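Local coordinates for protein N-acetylneuraminate epimerase (Escherichia coli, PDB 2UVK) that interconverts the alpha and beta anomers of N-acetylneuraminate, speeding their equilibration, and is a periplasmic homodimer, at residues B[168-173]-B[181-186]; B[111-116]-B[194-199]. All blocks are in the same frame, centred on the assembly; numbering follows the deposited sequence.

How the contacts relate
Both contacts involve the propeller blade made of strands 112-117, 120-125, 169-174 and 179-185. Contact 1 pairs its two outer strands where the second subunit docks, and its centre lies about 17 Å from the centre of the chain; contact 2 sets the innermost strand against that of the next blade, its centre about 7 Å from the centre of the chain. The two contact centres are 13 Å apart, and they touch where Leu170 CD1 packs on Phe115 CE2 at 4.2 Å. From 179-185 the chain passes on to 195-199, leaving one blade to start the next. Contact 2 is the one near the predicted proton acceptor Glu209, whose side chain is about 8 Å from Gly111; contact 1 is away from it.

Contact 1. Residues B[168-173]-B[181-186]; sequences KFLLSF and SYAGES
Leu170 sits opposite two residues at once, Ala183 and Gly184, which together make a classic beta bulge in strand 181-185. Ala183 N donates to Leu170 O at 2.8 Å, while Leu170 N donates to Gly184 O, approaching it from well above the carbonyl plane. Gly184 has backbone angles at which a CB would jam against the preceding carbonyl, so glycine suits the bend. The leucine side chain, with CG anti to N (chi1 -175°), lies beside Ala183, Leu170 CG to Ala183 CB 3.9 Å, and also packs on Tyr122 and Thr124 of the neighbouring strand.

Toward Ser186, Lys168 and Glu185 run alongside each other, pointing the same way. The lysine chain is fully extended beyond CG. It ends in a long salt bridge, Lys168 NZ to Glu185 OE2 at 3.9 Å, and a water accepting from NZ at 2.7 Å donates to both OE2 and Ser186 O. The stronger partner of this NZ is Glu185 of the second subunit, whose own Lys168 reaches back to the Glu185 described here. In the backbone, Ser186 N donates almost straight (173°) to Lys168 O.

Tyr182 OH donates to Glu185 OE1 at 2.6 Å, on the anti lone pair of OE1, which lies in the plane of the tyrosine ring. This should fix the rotation of the carboxylate beside the Phe169 ring, 67° between planes. The Phe169 and Tyr182 side chains cross at about a right angle, their rings meeting edge to edge at Phe169 CD1 and Tyr182 CE1, 3.8 Å apart. Phe169 also packs on Phe169 of the second subunit. Strands 169-174 and 179-185 thus form the outer antiparallel hairpin of a Kelch propeller blade, with residues on either side of the bulge, Tyr182 and Glu185, bonded to the second subunit.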
loop_
_atom_site.group_PDB
_atom_site.type_symbol
_atom_site.label_atom_id
_atom_site.label_comp_id
_atom_site.label_asym_id
_atom_site.label_seq_id
_atom_site.Cartn_x
_atom_site.Cartn_y
_atom_site.Cartn_z
ATOM N N LYS B 168 -8.132 3.046 0.790
ATOM C CA LYS B 168 -9.027 3.989 1.470
ATOM C C LYS B 168 -8.367 5.342 1.722
ATOM O O LYS B 168 -9.043 6.278 2.164
ATOM C CB LYS B 168 -9.532 3.423 2.814
ATOM C CG LYS B 168 -8.498 3.282 3.882
ATOM C CD LYS B 168 -9.121 2.877 5.226
ATOM C CE LYS B 168 -8.111 2.753 6.320
ATOM N NZ LYS B 168 -8.829 2.595 7.652
ATOM N N PHE B 169 -7.062 5.455 1.465
ATOM C CA PHE B 169 -6.338 6.703 1.683
ATOM C C PHE B 169 -6.665 7.705 0.599
ATOM O O PHE B 169 -6.991 7.344 -0.524
ATOM C CB PHE B 169 -4.841 6.480 1.739
ATOM C CG PHE B 169 -4.402 5.686 2.919
ATOM C CD1 PHE B 169 -4.246 6.295 4.151
ATOM C CD2 PHE B 169 -4.147 4.329 2.813
ATOM C CE1 PHE B 169 -3.824 5.585 5.240
ATOM C CE2 PHE B 169 -3.729 3.613 3.900
ATOM C CZ PHE B 169 -3.582 4.246 5.128
ATOM N N LEU B 170 -6.563 8.982 0.966
ATOM C CA LEU B 170 -6.686 10.085 0.024
ATOM C C LEU B 170 -5.291 10.676 -0.165
ATOM O O LEU B 170 -4.633 11.062 0.805
ATOM C CB LEU B 170 -7.637 11.156 0.572
ATOM C CG LEU B 170 -7.972 12.330 -0.355
ATOM C CD1 LEU B 170 -8.758 11.900 -1.541
ATOM C CD2 LEU B 170 -8.749 13.403 0.434
ATOM N N LEU B 171 -4.843 10.722 -1.420
ATOM C CA LEU B 171 -3.507 11.173 -1.782
ATOM C C LEU B 171 -3.643 12.466 -2.571
ATOM O O LEU B 171 -4.614 12.639 -3.305
ATOM C CB LEU B 171 -2.829 10.116 -2.675
ATOM C CG LEU B 171 -2.870 8.639 -2.215
ATOM C CD1 LEU B 171 -2.204 7.759 -3.311
ATOM C CD2 LEU B 171 -2.238 8.448 -0.873
ATOM N N SER B 172 -2.681 13.370 -2.436
ATOM C CA SER B 172 -2.669 14.550 -3.300
ATOM C C SER B 172 -1.326 14.680 -4.014
ATOM O O SER B 172 -0.260 14.539 -3.409
ATOM C CB SER B 172 -3.021 15.835 -2.524
ATOM O OG SER B 172 -2.053 16.155 -1.542
ATOM N N PHE B 173 -1.422 14.912 -5.316
ATOM C CA PHE B 173 -0.278 15.136 -6.190
ATOM C C PHE B 173 -0.240 16.628 -6.528
ATOM O O PHE B 173 -1.226 17.171 -7.025
ATOM C CB PHE B 173 -0.444 14.309 -7.468
ATOM C CG PHE B 173 0.491 14.696 -8.584
ATOM C CD1 PHE B 173 1.771 14.199 -8.647
ATOM C CD2 PHE B 173 0.063 15.557 -9.600
ATOM C CE1 PHE B 173 2.636 14.544 -9.696
ATOM C CE2 PHE B 173 0.923 15.881 -10.629
ATOM C CZ PHE B 173 2.199 15.384 -10.664
ATOM N N SER B 181 1.448 13.514 -1.401
ATOM C CA SER B 181 1.236 13.758 0.022
ATOM C C SER B 181 0.040 12.991 0.561
ATOM O O SER B 181 -0.915 12.710 -0.160
ATOM C CB SER B 181 1.011 15.263 0.268
ATOM O OG SER B 181 2.161 16.012 -0.072
ATOM N N TYR B 182 0.096 12.689 1.853
ATOM C CA TYR B 182 -1.075 12.221 2.566
ATOM C C TYR B 182 -2.085 13.373 2.681
ATOM O O TYR B 182 -1.736 14.459 3.187
ATOM C CB TYR B 182 -0.679 11.756 3.951
ATOM C CG TYR B 182 -1.847 11.367 4.834
ATOM C CD1 TYR B 182 -2.277 10.050 4.913
ATOM C CD2 TYR B 182 -2.530 12.324 5.598
ATOM C CE1 TYR B 182 -3.356 9.687 5.721
ATOM C CE2 TYR B 182 -3.608 11.971 6.392
ATOM C CZ TYR B 182 -4.011 10.652 6.463
ATOM O OH TYR B 182 -5.077 10.279 7.282
ATOM N N ALA B 183 -3.314 13.146 2.231
ATOM C CA ALA B 183 -4.390 14.146 2.280
ATOM C C ALA B 183 -5.553 13.756 3.188
ATOM O O ALA B 183 -6.416 14.585 3.487
ATOM C CB ALA B 183 -4.874 14.439 0.887
ATOM N N GLY B 184 -5.577 12.510 3.652
ATOM C CA GLY B 184 -6.663 12.005 4.468
ATOM C C GLY B 184 -6.921 10.540 4.231
ATOM O O GLY B 184 -6.133 9.866 3.592
ATOM N N GLU B 185 -8.033 10.069 4.765
ATOM C CA GLU B 185 -8.443 8.683 4.588
ATOM C C GLU B 185 -9.878 8.485 4.969
ATOM O O GLU B 185 -10.417 9.167 5.858
ATOM C CB GLU B 185 -7.567 7.740 5.383
ATOM C CG GLU B 185 -7.674 7.869 6.852
ATOM C CD GLU B 185 -6.571 7.125 7.548
ATOM O OE1 GLU B 185 -5.470 7.696 7.639
ATOM O OE2 GLU B 185 -6.805 5.967 7.989
ATOM N N SER B 186 -10.501 7.541 4.302
ATOM C CA SER B 186 -11.890 7.229 4.574
ATOM C C SER B 186 -12.028 6.618 5.945
ATOM O O SER B 186 -11.250 5.738 6.325
ATOM C CB SER B 186 -12.421 6.233 3.570
ATOM O OG SER B 186 -13.766 5.952 3.846
HETATM O O HOH W 1 -9.850 4.971 8.370
HETATM O O HOH W 2 2.092 16.736 -2.649
#

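Contact 2. Residues B[111-116]-B[194-199]; sequences GHVTFV and AAVVNK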
loop_
_atom_site.group_PDB
_atom_site.type_symbol
_atom_site.label_atom_id
_atom_site.label_comp_id
_atom_site.label_asym_id
_atom_site.label_seq_id
_atom_site.Cartn_x
_atom_site.Cartn_y
_atom_site.Cartn_z
ATOM N N GLY B 111 -8.492 1.413 -10.820
ATOM C CA GLY B 111 -9.788 1.467 -10.171
ATOM C C GLY B 111 -9.919 2.654 -9.235
ATOM O O GLY B 111 -10.951 2.834 -8.592
ATOM N N HIS B 112 -8.866 3.444 -9.148
ATOM C CA HIS B 112 -8.876 4.697 -8.406
ATOM C C HIS B 112 -9.755 5.726 -9.124
ATOM O O HIS B 112 -10.118 5.602 -10.307
ATOM C CB HIS B 112 -7.457 5.224 -8.257
ATOM C CG HIS B 112 -6.762 5.446 -9.560
ATOM N ND1 HIS B 112 -6.629 4.455 -10.517
ATOM C CD2 HIS B 112 -6.164 6.553 -10.073
ATOM C CE1 HIS B 112 -5.997 4.954 -11.565
ATOM N NE2 HIS B 112 -5.692 6.218 -11.312
ATOM N N VAL B 113 -10.067 6.780 -8.376
ATOM C CA VAL B 113 -10.636 7.979 -8.972
ATOM C C VAL B 113 -9.606 9.102 -8.872
ATOM O O VAL B 113 -8.636 9.010 -8.120
ATOM C CB VAL B 113 -11.954 8.404 -8.276
ATOM C CG1 VAL B 113 -13.036 7.343 -8.492
ATOM C CG2 VAL B 113 -11.714 8.748 -6.815
ATOM N N THR B 114 -9.821 10.165 -9.638
ATOM C CA THR B 114 -9.012 11.374 -9.489
ATOM C C THR B 114 -9.877 12.598 -9.725
ATOM O O THR B 114 -10.732 12.619 -10.621
ATOM C CB THR B 114 -7.812 11.336 -10.469
ATOM O OG1 THR B 114 -7.025 10.181 -10.179
ATOM C CG2 THR B 114 -6.925 12.557 -10.350
ATOM N N PHE B 115 -9.693 13.589 -8.850
ATOM C CA PHE B 115 -10.346 14.892 -9.004
ATOM C C PHE B 115 -9.365 16.013 -8.701
ATOM O O PHE B 115 -8.349 15.808 -8.047
ATOM C CB PHE B 115 -11.604 14.998 -8.122
ATOM C CG PHE B 115 -11.352 14.876 -6.635
ATOM C CD1 PHE B 115 -11.295 16.001 -5.836
ATOM C CD2 PHE B 115 -11.227 13.634 -6.022
ATOM C CE1 PHE B 115 -11.102 15.894 -4.457
ATOM C CE2 PHE B 115 -11.027 13.534 -4.651
ATOM C CZ PHE B 115 -10.956 14.674 -3.874
ATOM N N VAL B 116 -9.691 17.213 -9.191
ATOM C CA VAL B 116 -8.824 18.379 -8.993
ATOM C C VAL B 116 -9.462 19.268 -7.914
ATOM O O VAL B 116 -10.653 19.601 -7.993
ATOM C CB VAL B 116 -8.618 19.176 -10.320
ATOM C CG1 VAL B 116 -7.738 20.425 -10.099
ATOM C CG2 VAL B 116 -7.973 18.279 -11.405
ATOM N N ALA B 194 -15.385 3.291 -8.399
ATOM C CA ALA B 194 -16.374 4.301 -8.013
ATOM C C ALA B 194 -16.376 5.390 -9.099
ATOM O O ALA B 194 -15.398 5.528 -9.871
ATOM C CB ALA B 194 -16.062 4.896 -6.650
ATOM N N ALA B 195 -17.486 6.112 -9.181
ATOM C CA ALA B 195 -17.594 7.287 -10.021
ATOM C C ALA B 195 -17.363 8.490 -9.127
ATOM O O ALA B 195 -17.874 8.526 -8.002
ATOM C CB ALA B 195 -18.947 7.352 -10.680
ATOM N N VAL B 196 -16.588 9.453 -9.594
ATOM C CA VAL B 196 -16.321 10.691 -8.823
ATOM C C VAL B 196 -16.948 11.915 -9.477
ATOM O O VAL B 196 -16.978 12.031 -10.696
ATOM C CB VAL B 196 -14.809 10.911 -8.611
ATOM C CG1 VAL B 196 -14.072 11.051 -9.930
ATOM C CG2 VAL B 196 -14.516 12.135 -7.710
ATOM N N VAL B 197 -17.475 12.818 -8.638
ATOM C CA VAL B 197 -17.861 14.154 -9.084
ATOM C C VAL B 197 -17.323 15.167 -8.076
ATOM O O VAL B 197 -17.387 14.919 -6.881
ATOM C CB VAL B 197 -19.399 14.334 -9.224
ATOM C CG1 VAL B 197 -19.732 15.780 -9.671
ATOM C CG2 VAL B 197 -19.986 13.361 -10.202
ATOM N N ASN B 198 -16.787 16.281 -8.576
ATOM C CA ASN B 198 -16.261 17.362 -7.739
ATOM C C ASN B 198 -16.937 18.680 -8.123
ATOM O O ASN B 198 -17.094 18.976 -9.293
ATOM C CB ASN B 198 -14.742 17.534 -7.942
ATOM C CG ASN B 198 -14.221 18.834 -7.349
ATOM O OD1 ASN B 198 -14.069 19.854 -8.063
ATOM N ND2 ASN B 198 -13.983 18.828 -6.038
ATOM N N LYS B 199 -17.343 19.458 -7.130
ATOM C CA LYS B 199 -17.831 20.808 -7.400
ATOM C C LYS B 199 -17.424 21.660 -6.219
ATOM O O LYS B 199 -17.926 21.471 -5.132
ATOM C CB LYS B 199 -19.343 20.809 -7.586
ATOM C CG LYS B 199 -19.912 22.182 -7.960
ATOM C CD LYS B 199 -21.408 22.132 -8.201
HETATM O O HOH W 3 -12.910 3.875 -6.709
HETATM O O HOH W 4 -12.925 4.571 -10.600
#
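Val113 and Val196 meet across the interface between two blades, and here the fit is close: Val113 CB rests against Val196 CG1 at 3.8 Å, the two side chains crossing obliquely. Val113 also lays its CG1 methyl on Ala194, CG1 3.3 Å from Ala194 O. It gets there because CG1 is anti to its own carbonyl carbon (chi1 -65°) and so stands beside the backbone N. Val196 splits its methyls: CG1 also meets Thr114 O, whereas CG2 touches Phe115 CD2 at 4.0 Å. With an alanine here, Val113 CB and Phe115 CD2 would each lose a methyl partner, and a gap would probably open between the two strands.

Strands 112-116 and 195-199 run nearly parallel, 11° apart, but their axes stay 7.2 Å from each other and no backbone hydrogen bond joins them. They are the innermost strands of successive blades of a six-bladed Kelch-type beta-propeller, each bonded instead within its own sheet, as Val113 is to Thr124 and Val197 to Trp204. Leu205 of strand 202-206 packs on both valines and Thr203 on Val196.

The packing is looser toward both ends. Near Gly111 water links the two segments: one molecule donates to Gly111 O at 2.9 Å and accepts from Ala194 N at 3.1 Å, and a second lies between His112 O and Ala194 O. At the far end the Asn198 side chain crosses that of Phe115 at about a right angle, yet the amide plane is only 19° from the ring plane. Asn198 ND2, 3.9 Å from Phe115 CD1, is committed elsewhere, to Thr203 OG1, and Asn198 OD1 faces another acceptor, Val116 O, at 3.4 Å without bonding.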